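Local coordinates for twitching motility protein PilT (Aquifex aeolicus, PDB 2EYU) that drives retraction of type IV pili in twitching motility, probably as an ATP-powered motor whose subunits move in cooperation, at residues 27-32 with 136-141; 111-116 with 143-148; 177-182 with 224-229; 236-241 with 245-250. The protein carries 1 engineered substitution. One frame throughout, in Å; residues are numbered along the deposited sequence.

Interaction 1 of 4, residues 27-32 with 136-141; sequences LILVTG and IDTIHR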
# COMPACT_ATOMS: atom_id res chain seq x y z
N LEU A 27 3.39 -8.79 -2.70
CA LEU A 27 3.21 -7.80 -1.63
C LEU A 27 2.45 -6.55 -2.04
O LEU A 27 2.68 -5.87 -3.04
CB LEU A 27 4.61 -7.45 -1.11
CG LEU A 27 4.63 -6.52 0.10
CD1 LEU A 27 4.26 -7.29 1.37
CD2 LEU A 27 6.00 -5.87 0.23
N ILE A 28 1.43 -6.19 -1.25
CA ILE A 28 0.67 -4.97 -1.50
C ILE A 28 0.89 -4.03 -0.31
O ILE A 28 0.64 -4.50 0.80
CB ILE A 28 -0.83 -5.20 -1.62
CG1 ILE A 28 -1.23 -5.98 -2.87
CG2 ILE A 28 -1.60 -3.88 -1.51
CD1 ILE A 28 -2.60 -6.62 -2.81
N LEU A 29 1.33 -2.80 -0.52
CA LEU A 29 1.59 -1.90 0.60
C LEU A 29 0.69 -0.68 0.56
O LEU A 29 0.50 -0.11 -0.52
CB LEU A 29 3.03 -1.41 0.56
CG LEU A 29 4.10 -2.50 0.52
CD1 LEU A 29 5.49 -1.88 0.56
CD2 LEU A 29 3.91 -3.46 1.66
N VAL A 30 0.15 -0.29 1.72
CA VAL A 30 -0.69 0.92 1.70
C VAL A 30 -0.11 1.86 2.74
O VAL A 30 0.04 1.46 3.90
CB VAL A 30 -2.17 0.59 1.96
CG1 VAL A 30 -3.01 1.84 2.12
CG2 VAL A 30 -2.72 -0.22 0.78
N THR A 31 0.27 3.08 2.35
CA THR A 31 1.05 3.88 3.30
C THR A 31 0.53 5.30 3.44
O THR A 31 -0.34 5.75 2.73
CB THR A 31 2.53 3.97 2.87
OG1 THR A 31 2.60 4.74 1.67
CG2 THR A 31 3.10 2.58 2.55
N GLY A 32 1.11 6.00 4.42
CA GLY A 32 0.79 7.38 4.71
C GLY A 32 0.95 7.74 6.18
O GLY A 32 1.12 6.92 7.08
N ILE A 136 8.15 6.10 -3.45
CA ILE A 136 9.60 6.04 -3.45
C ILE A 136 10.16 5.88 -2.04
O ILE A 136 11.09 5.11 -1.81
CB ILE A 136 10.20 7.31 -4.06
CG1 ILE A 136 9.77 7.61 -5.50
CG2 ILE A 136 11.72 7.31 -3.94
CD1 ILE A 136 9.83 9.08 -5.85
N ASP A 137 9.64 6.64 -1.08
CA ASP A 137 10.20 6.52 0.27
C ASP A 137 9.94 5.13 0.82
O ASP A 137 10.66 4.59 1.66
CB ASP A 137 9.60 7.53 1.25
CG ASP A 137 9.57 8.94 0.73
OD1 ASP A 137 8.67 9.71 1.16
OD2 ASP A 137 10.43 9.28 -0.11
N THR A 138 8.83 4.59 0.33
CA THR A 138 8.34 3.28 0.75
C THR A 138 9.36 2.19 0.45
O THR A 138 9.64 1.34 1.30
CB THR A 138 6.99 2.99 0.08
OG1 THR A 138 6.00 3.82 0.74
CG2 THR A 138 6.58 1.54 0.26
N ILE A 139 9.90 2.32 -0.76
CA ILE A 139 10.91 1.37 -1.23
C ILE A 139 12.21 1.51 -0.47
O ILE A 139 12.86 0.54 -0.10
CB ILE A 139 11.15 1.54 -2.74
CG1 ILE A 139 9.88 1.23 -3.52
CG2 ILE A 139 12.34 0.71 -3.20
CD1 ILE A 139 9.92 1.64 -4.99
N HIS A 140 12.58 2.75 -0.18
CA HIS A 140 13.79 3.00 0.60
C HIS A 140 13.69 2.55 2.04
O HIS A 140 14.64 2.04 2.66
CB HIS A 140 14.04 4.51 0.55
CG HIS A 140 14.63 4.97 -0.75
ND1 HIS A 140 15.75 4.41 -1.31
CD2 HIS A 140 14.25 5.96 -1.58
CE1 HIS A 140 16.04 5.02 -2.44
NE2 HIS A 140 15.13 5.97 -2.63
N ARG A 141 12.52 2.72 2.66
CA ARG A 141 12.36 2.25 4.03
C ARG A 141 12.46 0.73 4.09
O ARG A 141 13.10 0.14 4.96
CB ARG A 141 11.01 2.69 4.60
CG ARG A 141 10.62 1.99 5.89
CD ARG A 141 10.82 2.84 7.13
NE ARG A 141 10.25 4.17 7.07
CZ ARG A 141 9.26 4.69 7.79
NH1 ARG A 141 8.63 3.99 8.71
NH2 ARG A 141 8.89 5.95 7.58
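One apolar touch, a methyl-to-hydroxyl touch and a close approach of two hydroxyls bring Leu-29 and Thr-31 against Thr-138, the sole residue of 136-141 to meet strand 27-31. The apolar touch is methyl on methyl: Leu-29 CD1 lies 3.6 Å from Thr-138 CG2, and the two side chains run past each other in opposite directions. Thr-138 can offer both its branches because CG2 stands anti to its backbone N while OG1 sits beside that N (chi1 -73°), one facing Leu-29 and the other Thr-31.

In the second touch, a methyl against a hydroxyl oxygen, the threonines meet tip to tip, with Thr-31 CG2 3.6 Å from Thr-138 OG1. The polar relation is different in kind. Thr-31 OG1 and Thr-138 OG1 are also 3.6 Å apart, yet they are not bonded to each other: the hydroxyl of Thr-31 pairs with Ser-167 OG, while that of Thr-138 pairs with Thr-132 OG1 and Thr-134 O.

Strand 26-31 is an inner strand of the sheet, lying between 125-130 and 162-171, and helix 135-144 packs on one face of it. Gly-32 follows directly, at the start of a sequence that fits a Walker A P-loop, as the family would predict; at its backbone angles (150/169) a side chain would collide with the carbonyl O of Thr-31.

The chemistry is therefore that of a small buried joint. One pair of methyls and one methyl-to-oxygen touch make it up, 110 Å² is covered in all, and both buried hydroxyls have hydrogen-bond partners elsewhere in the chain, so helix and strand are joined here by packing alone.

Interaction 2 of 4, residues 111-116 with 143-148; sequences ETVETA and VDIFPL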
# COMPACT_ATOMS: atom_id res chain seq x y z
N GLU A 111 12.77 -8.24 11.46
CA GLU A 111 12.24 -9.60 11.48
C GLU A 111 10.88 -9.69 10.80
O GLU A 111 10.63 -10.67 10.08
CB GLU A 111 12.15 -10.12 12.92
CG GLU A 111 13.42 -9.84 13.73
CD GLU A 111 13.13 -9.38 15.15
OE1 GLU A 111 12.79 -10.23 15.99
OE2 GLU A 111 13.26 -8.16 15.42
N THR A 112 10.01 -8.72 11.02
CA THR A 112 8.66 -8.72 10.47
C THR A 112 8.72 -8.61 8.96
O THR A 112 8.10 -9.34 8.20
CB THR A 112 7.80 -7.53 10.93
OG1 THR A 112 7.62 -7.57 12.34
CG2 THR A 112 6.42 -7.61 10.28
N VAL A 113 9.50 -7.61 8.56
CA VAL A 113 9.71 -7.33 7.15
C VAL A 113 10.27 -8.53 6.40
O VAL A 113 9.84 -8.87 5.29
CB VAL A 113 10.71 -6.17 7.00
CG1 VAL A 113 10.96 -5.96 5.51
CG2 VAL A 113 10.20 -4.89 7.62
N GLU A 114 11.28 -9.17 6.98
CA GLU A 114 11.88 -10.34 6.35
C GLU A 114 10.86 -11.45 6.28
O GLU A 114 10.70 -12.20 5.30
CB GLU A 114 13.13 -10.82 7.09
CG GLU A 114 14.25 -11.30 6.18
CD GLU A 114 13.83 -12.34 5.16
OE1 GLU A 114 13.28 -11.98 4.10
OE2 GLU A 114 14.07 -13.54 5.41
N THR A 115 10.06 -11.60 7.33
CA THR A 115 9.08 -12.68 7.20
C THR A 115 8.04 -12.31 6.15
O THR A 115 7.60 -13.17 5.38
CB THR A 115 8.38 -13.04 8.52
OG1 THR A 115 9.36 -13.30 9.53
CG2 THR A 115 7.58 -14.32 8.35
N ALA A 116 7.64 -11.03 6.10
CA ALA A 116 6.66 -10.64 5.11
C ALA A 116 7.11 -10.98 3.68
O ALA A 116 6.29 -11.41 2.88
CB ALA A 116 6.38 -9.15 5.13
N VAL A 143 13.97 -1.32 1.94
CA VAL A 143 15.32 -1.84 1.71
C VAL A 143 16.32 -1.44 2.78
O VAL A 143 17.11 -2.25 3.26
CB VAL A 143 15.82 -1.32 0.34
CG1 VAL A 143 17.31 -1.60 0.20
CG2 VAL A 143 15.00 -1.95 -0.76
N ASP A 144 16.29 -0.16 3.16
CA ASP A 144 17.30 0.46 4.02
C ASP A 144 17.28 -0.10 5.42
O ASP A 144 18.18 -0.02 6.24
CB ASP A 144 17.06 1.98 4.09
CG ASP A 144 17.91 2.75 3.10
OD1 ASP A 144 17.53 2.78 1.91
OD2 ASP A 144 18.93 3.33 3.53
N ILE A 145 16.14 -0.72 5.77
CA ILE A 145 16.15 -1.23 7.16
C ILE A 145 17.11 -2.40 7.24
O ILE A 145 17.56 -2.72 8.33
CB ILE A 145 14.73 -1.58 7.59
CG1 ILE A 145 14.06 -2.66 6.74
CG2 ILE A 145 13.88 -0.31 7.61
CD1 ILE A 145 12.67 -2.29 6.28
N PHE A 146 17.44 -3.01 6.11
CA PHE A 146 18.36 -4.14 6.05
C PHE A 146 19.84 -3.78 6.10
O PHE A 146 20.23 -2.67 5.77
CB PHE A 146 18.09 -4.90 4.74
CG PHE A 146 16.85 -5.78 4.88
CD1 PHE A 146 15.60 -5.26 4.61
CD2 PHE A 146 16.95 -7.09 5.28
CE1 PHE A 146 14.48 -6.04 4.74
CE2 PHE A 146 15.83 -7.88 5.41
CZ PHE A 146 14.59 -7.35 5.15
N PRO A 147 20.70 -4.70 6.52
CA PRO A 147 22.14 -4.41 6.48
C PRO A 147 22.61 -4.29 5.03
O PRO A 147 22.10 -5.02 4.17
CB PRO A 147 22.80 -5.62 7.15
CG PRO A 147 21.69 -6.39 7.78
CD PRO A 147 20.41 -6.01 7.10
N LEU A 148 23.53 -3.37 4.83
CA LEU A 148 24.09 -2.91 3.58
C LEU A 148 24.24 -4.10 2.62
O LEU A 148 23.70 -4.07 1.52
CB LEU A 148 25.44 -2.23 3.81
CG LEU A 148 25.54 -0.76 3.45
CD1 LEU A 148 25.52 0.10 4.71
CD2 LEU A 148 26.79 -0.46 2.63
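The ring of Phe-146 meets helix 111-116 edge-on. Val-113 CG1 approaches the rim near the ring plane, 3.6 Å from Phe-146 CE1, and Glu-114 CG comes to the same rim, 3.8 Å from Phe-146 CE2, so CZ points at the helix between them. Val-143 O lies in plane at the edge as well. The carboxylate of Glu-114 is turned 62° from the ring, which touches the aliphatic part of that side chain, bent at chi2, while OE2 forms a salt bridge with Arg-118.

Beside the ring, Val-113 and Ile-145 reach toward each other, and the gap from Val-113 CG2 to Ile-145 CD1 is 3.8 Å. The rotation of Val-113 explains its double use: CG1 is anti to the backbone N (chi1 177°) and faces the ring, leaving CG2 for the isoleucine. Behind Phe-146 the chain is turned by a bond of 3.0 Å from Phe-146 N to Val-143 O. Replacing Phe-146 with an alanine would probably leave Val-113 CG1 and the Glu-114 methylene without their aromatic partner and open a gap between helix and loop.

With 160 Å² covered, the contact joins helix 110-121 to the loop that leaves helix 135-144. Leu-110 and Leu-117 of the first helix also touch Phe-146, and Val-154 brings a second helix, 151-161, to the ring. Thr-112 of 111-116 packs on Phe-87 and Leu-91 of helix 87-97, so this helix lies between that neighbour and the aromatic loop.

Interaction 3 of 4, residues 177-182 with 224-229; sequences GRVLAY and YKLYKQ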
# COMPACT_ATOMS: atom_id res chain seq x y z
N GLY A 177 -17.14 14.94 1.47
CA GLY A 177 -16.63 15.24 2.80
C GLY A 177 -15.14 15.57 2.75
O GLY A 177 -14.76 16.67 2.34
N ARG A 178 -14.31 14.63 3.15
CA ARG A 178 -12.88 14.69 2.94
C ARG A 178 -12.60 14.06 1.58
O ARG A 178 -13.42 13.33 1.02
CB ARG A 178 -12.06 13.92 3.96
CG ARG A 178 -11.97 14.52 5.36
CD ARG A 178 -12.09 13.37 6.36
NE ARG A 178 -13.46 12.87 6.40
CZ ARG A 178 -14.00 11.89 5.69
NH1 ARG A 178 -13.28 11.22 4.80
NH2 ARG A 178 -15.28 11.57 5.85
N VAL A 179 -11.41 14.32 1.03
CA VAL A 179 -11.13 13.57 -0.20
C VAL A 179 -9.81 12.83 -0.05
O VAL A 179 -8.89 13.36 0.58
CB VAL A 179 -11.06 14.47 -1.44
CG1 VAL A 179 -9.87 15.41 -1.31
CG2 VAL A 179 -10.95 13.60 -2.68
N LEU A 180 -9.77 11.63 -0.63
CA LEU A 180 -8.53 10.86 -0.65
C LEU A 180 -7.62 11.32 -1.78
O LEU A 180 -8.06 11.28 -2.94
CB LEU A 180 -8.80 9.35 -0.84
CG LEU A 180 -7.96 8.46 0.07
CD1 LEU A 180 -8.81 7.95 1.24
CD2 LEU A 180 -7.36 7.31 -0.72
N ALA A 181 -6.42 11.71 -1.40
CA ALA A 181 -5.29 12.02 -2.26
C ALA A 181 -4.32 10.84 -2.14
O ALA A 181 -4.03 10.42 -1.01
CB ALA A 181 -4.66 13.35 -1.89
N TYR A 182 -3.89 10.31 -3.27
CA TYR A 182 -3.08 9.11 -3.32
C TYR A 182 -2.01 9.20 -4.40
O TYR A 182 -2.21 9.90 -5.39
CB TYR A 182 -3.93 7.87 -3.63
CG TYR A 182 -4.72 7.97 -4.92
CD1 TYR A 182 -4.24 7.53 -6.14
CD2 TYR A 182 -6.00 8.52 -4.93
CE1 TYR A 182 -5.01 7.65 -7.29
CE2 TYR A 182 -6.77 8.65 -6.06
CZ TYR A 182 -6.26 8.20 -7.25
OH TYR A 182 -7.00 8.31 -8.41
N TYR A 224 -3.19 17.73 -8.09
CA TYR A 224 -3.49 18.60 -9.23
C TYR A 224 -4.89 18.34 -9.74
O TYR A 224 -5.69 19.29 -9.86
CB TYR A 224 -2.43 18.40 -10.31
CG TYR A 224 -2.55 19.24 -11.56
CD1 TYR A 224 -2.99 20.55 -11.51
CD2 TYR A 224 -2.21 18.71 -12.79
CE1 TYR A 224 -3.09 21.30 -12.67
CE2 TYR A 224 -2.30 19.46 -13.95
CZ TYR A 224 -2.74 20.76 -13.88
OH TYR A 224 -2.84 21.51 -15.03
N LYS A 225 -5.26 17.09 -10.05
CA LYS A 225 -6.61 16.86 -10.58
C LYS A 225 -7.70 17.13 -9.56
O LYS A 225 -8.76 17.66 -9.91
CB LYS A 225 -6.74 15.45 -11.14
CG LYS A 225 -5.78 14.41 -10.61
CD LYS A 225 -6.29 13.01 -10.95
CE LYS A 225 -7.51 12.67 -10.12
NZ LYS A 225 -8.72 12.43 -10.95
N LEU A 226 -7.49 16.81 -8.29
CA LEU A 226 -8.49 17.17 -7.28
C LEU A 226 -8.71 18.68 -7.22
O LEU A 226 -9.85 19.14 -7.09
CB LEU A 226 -8.08 16.68 -5.89
CG LEU A 226 -7.98 15.15 -5.79
CD1 LEU A 226 -7.74 14.69 -4.36
CD2 LEU A 226 -9.23 14.49 -6.37
N TYR A 227 -7.61 19.42 -7.29
CA TYR A 227 -7.67 20.88 -7.28
C TYR A 227 -8.41 21.37 -8.52
O TYR A 227 -9.24 22.27 -8.41
CB TYR A 227 -6.28 21.52 -7.19
CG TYR A 227 -6.27 23.01 -7.44
CD1 TYR A 227 -6.91 23.91 -6.60
CD2 TYR A 227 -5.62 23.54 -8.55
CE1 TYR A 227 -6.90 25.28 -6.85
CE2 TYR A 227 -5.60 24.90 -8.81
CZ TYR A 227 -6.25 25.76 -7.95
OH TYR A 227 -6.23 27.12 -8.21
N LYS A 228 -8.07 20.78 -9.66
CA LYS A 228 -8.56 21.22 -10.96
C LYS A 228 -10.04 20.89 -11.11
O LYS A 228 -10.68 21.35 -12.04
CB LYS A 228 -7.77 20.60 -12.11
CG LYS A 228 -6.57 21.42 -12.56
CD LYS A 228 -6.98 22.50 -13.55
CE LYS A 228 -6.23 23.79 -13.27
NZ LYS A 228 -4.77 23.65 -13.47
N GLN A 229 -10.55 20.10 -10.17
CA GLN A 229 -11.98 19.77 -10.16
C GLN A 229 -12.69 20.52 -9.04
O GLN A 229 -13.87 20.28 -8.76
CB GLN A 229 -12.17 18.26 -10.02
CG GLN A 229 -11.33 17.43 -10.98
CD GLN A 229 -11.29 15.97 -10.55
OE1 GLN A 229 -11.21 15.07 -11.38
NE2 GLN A 229 -11.34 15.75 -9.24
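Apolar packing accounts for most of the contact, and it centres on Leu-226 CD1. Val-179 meets this methyl tip to tip with both its branches, CG1 and CG2 each being 3.8 Å from Leu-226 CD1. That fork is possible because Val-179 carries CG2 anti to its backbone N and CG1 between N and the carbonyl carbon (chi1 65°). Two residues further along the strand, Ala-181 CB makes a longer touch with Leu-226 CD1 at 4.2 Å. The CB of Leu-226 is directed at the strand, which helps bring CD1 to these residues.

Strand 179-185 runs antiparallel to 162-171 and continues the mixed sheet beyond its parallel P-loop NTPase part; helix 219-228 packs against it. Their short segments approach to 9.8 Å between axes at 147°, roughly antiparallel. Ile-232, in the loop after the helix, also packs on Leu-226, while Met-219 and Leu-223 from earlier turns add to the packing on Ala-181.

Polar backbone meets the same methyl: Leu-180 O is 3.7 Å from Leu-226 CD1, a van der Waals touch. Its residue turns its CB the other way, and its side chain packs on Gln-168 and Leu-170 of the neighbouring strand. True hydrogen bonding between this strand and the helix comes just outside 224-229, where Tyr-182 O pairs with Thr-222 OG1.

Interaction 4 of 4, residues 236-241 with 245-250; sequences DAMEAS and KELERM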
# COMPACT_ATOMS: atom_id res chain seq x y z
N ASP A 236 -4.60 23.83 0.34
CA ASP A 236 -4.64 22.47 0.88
C ASP A 236 -3.74 21.52 0.11
O ASP A 236 -3.14 20.60 0.67
CB ASP A 236 -6.09 21.97 0.85
CG ASP A 236 -6.89 22.59 1.99
OD1 ASP A 236 -6.23 23.02 2.96
OD2 ASP A 236 -8.13 22.63 1.91
N ALA A 237 -3.66 21.76 -1.19
CA ALA A 237 -2.93 20.94 -2.15
C ALA A 237 -1.43 21.10 -1.93
O ALA A 237 -0.71 20.13 -1.72
CB ALA A 237 -3.32 21.31 -3.57
N MSE A 238 -1.00 22.35 -1.98
CA MSE A 238 0.36 22.73 -1.63
C MSE A 238 0.78 22.21 -0.26
O MSE A 238 1.92 21.75 -0.05
CB MSE A 238 0.48 24.26 -1.66
CG MSE A 238 0.29 24.89 -3.03
SE MSE A 238 1.62 24.23 -4.28
CE MSE A 238 3.06 24.62 -3.06
N GLU A 239 -0.13 22.25 0.70
CA GLU A 239 0.18 21.79 2.05
C GLU A 239 0.50 20.30 2.15
O GLU A 239 1.24 19.87 3.03
CB GLU A 239 -1.01 22.09 2.97
CG GLU A 239 -0.97 23.43 3.68
CD GLU A 239 -1.81 23.47 4.95
OE1 GLU A 239 -1.43 24.19 5.89
OE2 GLU A 239 -2.87 22.80 5.01
N ALA A 240 -0.04 19.48 1.26
CA ALA A 240 0.00 18.03 1.32
C ALA A 240 0.96 17.41 0.31
O ALA A 240 1.34 16.24 0.39
CB ALA A 240 -1.41 17.51 1.08
N SER A 241 1.38 18.18 -0.68
CA SER A 241 2.35 17.75 -1.68
C SER A 241 3.69 17.36 -1.10
O SER A 241 4.31 18.08 -0.32
CB SER A 241 2.54 18.88 -2.70
OG SER A 241 3.70 18.69 -3.49
N LYS A 245 7.24 22.22 -5.16
CA LYS A 245 7.83 22.89 -6.32
C LYS A 245 7.35 22.32 -7.65
O LYS A 245 7.11 23.08 -8.60
CB LYS A 245 9.36 22.78 -6.25
CG LYS A 245 10.05 24.11 -6.04
CD LYS A 245 9.98 24.54 -4.59
CE LYS A 245 10.79 25.81 -4.36
NZ LYS A 245 12.25 25.56 -4.61
N GLU A 246 7.23 21.00 -7.69
CA GLU A 246 6.66 20.28 -8.82
C GLU A 246 5.18 20.61 -9.01
O GLU A 246 4.72 20.82 -10.14
CB GLU A 246 6.85 18.77 -8.62
CG GLU A 246 6.81 17.92 -9.87
CD GLU A 246 6.35 16.49 -9.69
OE1 GLU A 246 5.97 15.84 -10.69
OE2 GLU A 246 6.36 15.96 -8.56
N LEU A 247 4.38 20.71 -7.95
CA LEU A 247 2.97 21.08 -8.17
C LEU A 247 2.87 22.51 -8.66
O LEU A 247 2.05 22.87 -9.52
CB LEU A 247 2.17 20.85 -6.89
CG LEU A 247 0.66 20.97 -6.88
CD1 LEU A 247 -0.01 20.20 -8.01
CD2 LEU A 247 0.06 20.48 -5.55
N GLU A 248 3.73 23.38 -8.10
CA GLU A 248 3.55 24.78 -8.53
C GLU A 248 3.94 24.88 -10.00
O GLU A 248 3.32 25.62 -10.76
CB GLU A 248 4.39 25.74 -7.70
CG GLU A 248 5.88 25.72 -8.02
CD GLU A 248 6.62 26.86 -7.36
OE1 GLU A 248 6.04 27.47 -6.43
OE2 GLU A 248 7.77 27.14 -7.74
N ARG A 249 4.97 24.10 -10.38
CA ARG A 249 5.35 24.10 -11.79
C ARG A 249 4.18 23.56 -12.60
O ARG A 249 3.91 23.92 -13.74
CB ARG A 249 6.61 23.29 -12.04
CG ARG A 249 7.91 24.04 -11.82
CD ARG A 249 7.92 25.32 -12.63
NE ARG A 249 7.56 26.52 -11.90
CZ ARG A 249 6.47 27.25 -12.11
NH1 ARG A 249 5.59 26.90 -13.04
NH2 ARG A 249 6.24 28.33 -11.38
N MSE A 250 3.44 22.63 -11.99
CA MSE A 250 2.34 22.06 -12.77
C MSE A 250 1.27 23.12 -13.07
O MSE A 250 0.89 23.28 -14.23
CB MSE A 250 1.71 20.88 -12.03
CG MSE A 250 2.70 19.73 -11.84
SE MSE A 250 1.76 18.10 -11.38
CE MSE A 250 3.27 17.42 -10.41
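Leu-247 inserts its CD2 methyl between Ala-237, Met-238 and Ser-241, closing an antiparallel helical hairpin made of helices 234-240 and 244-251. The axes of the two short helical segments come within 9.8 Å at 146°, and the chain turns between them in a few residues. The contact covers 209 Å², of which Leu-247 supplies 74, Met-238 56 and Ser-241 28.

For Leu-247, every close partner in the first helix is met by the one branch. CG stands anti to the backbone N (chi1 -172°), carrying CD2 across to the partner helix, where it lies 4.0 Å from Ala-237 CB. Leu-247 also packs on Asn-220 and Tyr-224 of helix 219-228, so the hairpin is itself laid against a third helix.

Met-238, present as selenomethionine, brings its selenium to the same methyl. The SE atom is 4.3 Å from Leu-247 CD2 and 4.4 Å from Glu-248 N, both loose van der Waals distances, which places the chain at the border of the interface, over the turn that follows the leucine.

Ser-241 offers its carbon to the leucine, with CB 4.1 Å from Leu-247 CD2. Its hydroxyl is used elsewhere: OG bonds to Asn-220 ND2 and to Asp-243 N, the latter within the connecting turn, so a polar atom at a buried position is satisfied outside the apolar contact.

Ala-237 O accepts from Ser-241 N at 3.0 Å and from Ala-240 N at 3.1 Å, and Leu-247 CD2 rests 3.9 Å from Ala-237 O.

Overall arrangement
From the N terminus, interaction 1 opens in strand 26-31 and interaction 2 in helix 110-121. Interaction 1 closes at 136-141 and interaction 2 just after it at 143-148, so the two loops cross; both use helix 135-144, and their segments adjoin in sequence. Interaction 3 opens only afterwards, joining strand 179-185 of the same sheet to helix 219-228, and interaction 4 follows in series with a short loop between the last two helices. Interactions 3 and 4 touch where Tyr-224 CB meets Leu-247 CD1 at 3.8 Å. Interactions 2 and 3, about 34 Å apart between centres, lie on opposite sides of the chain's centre.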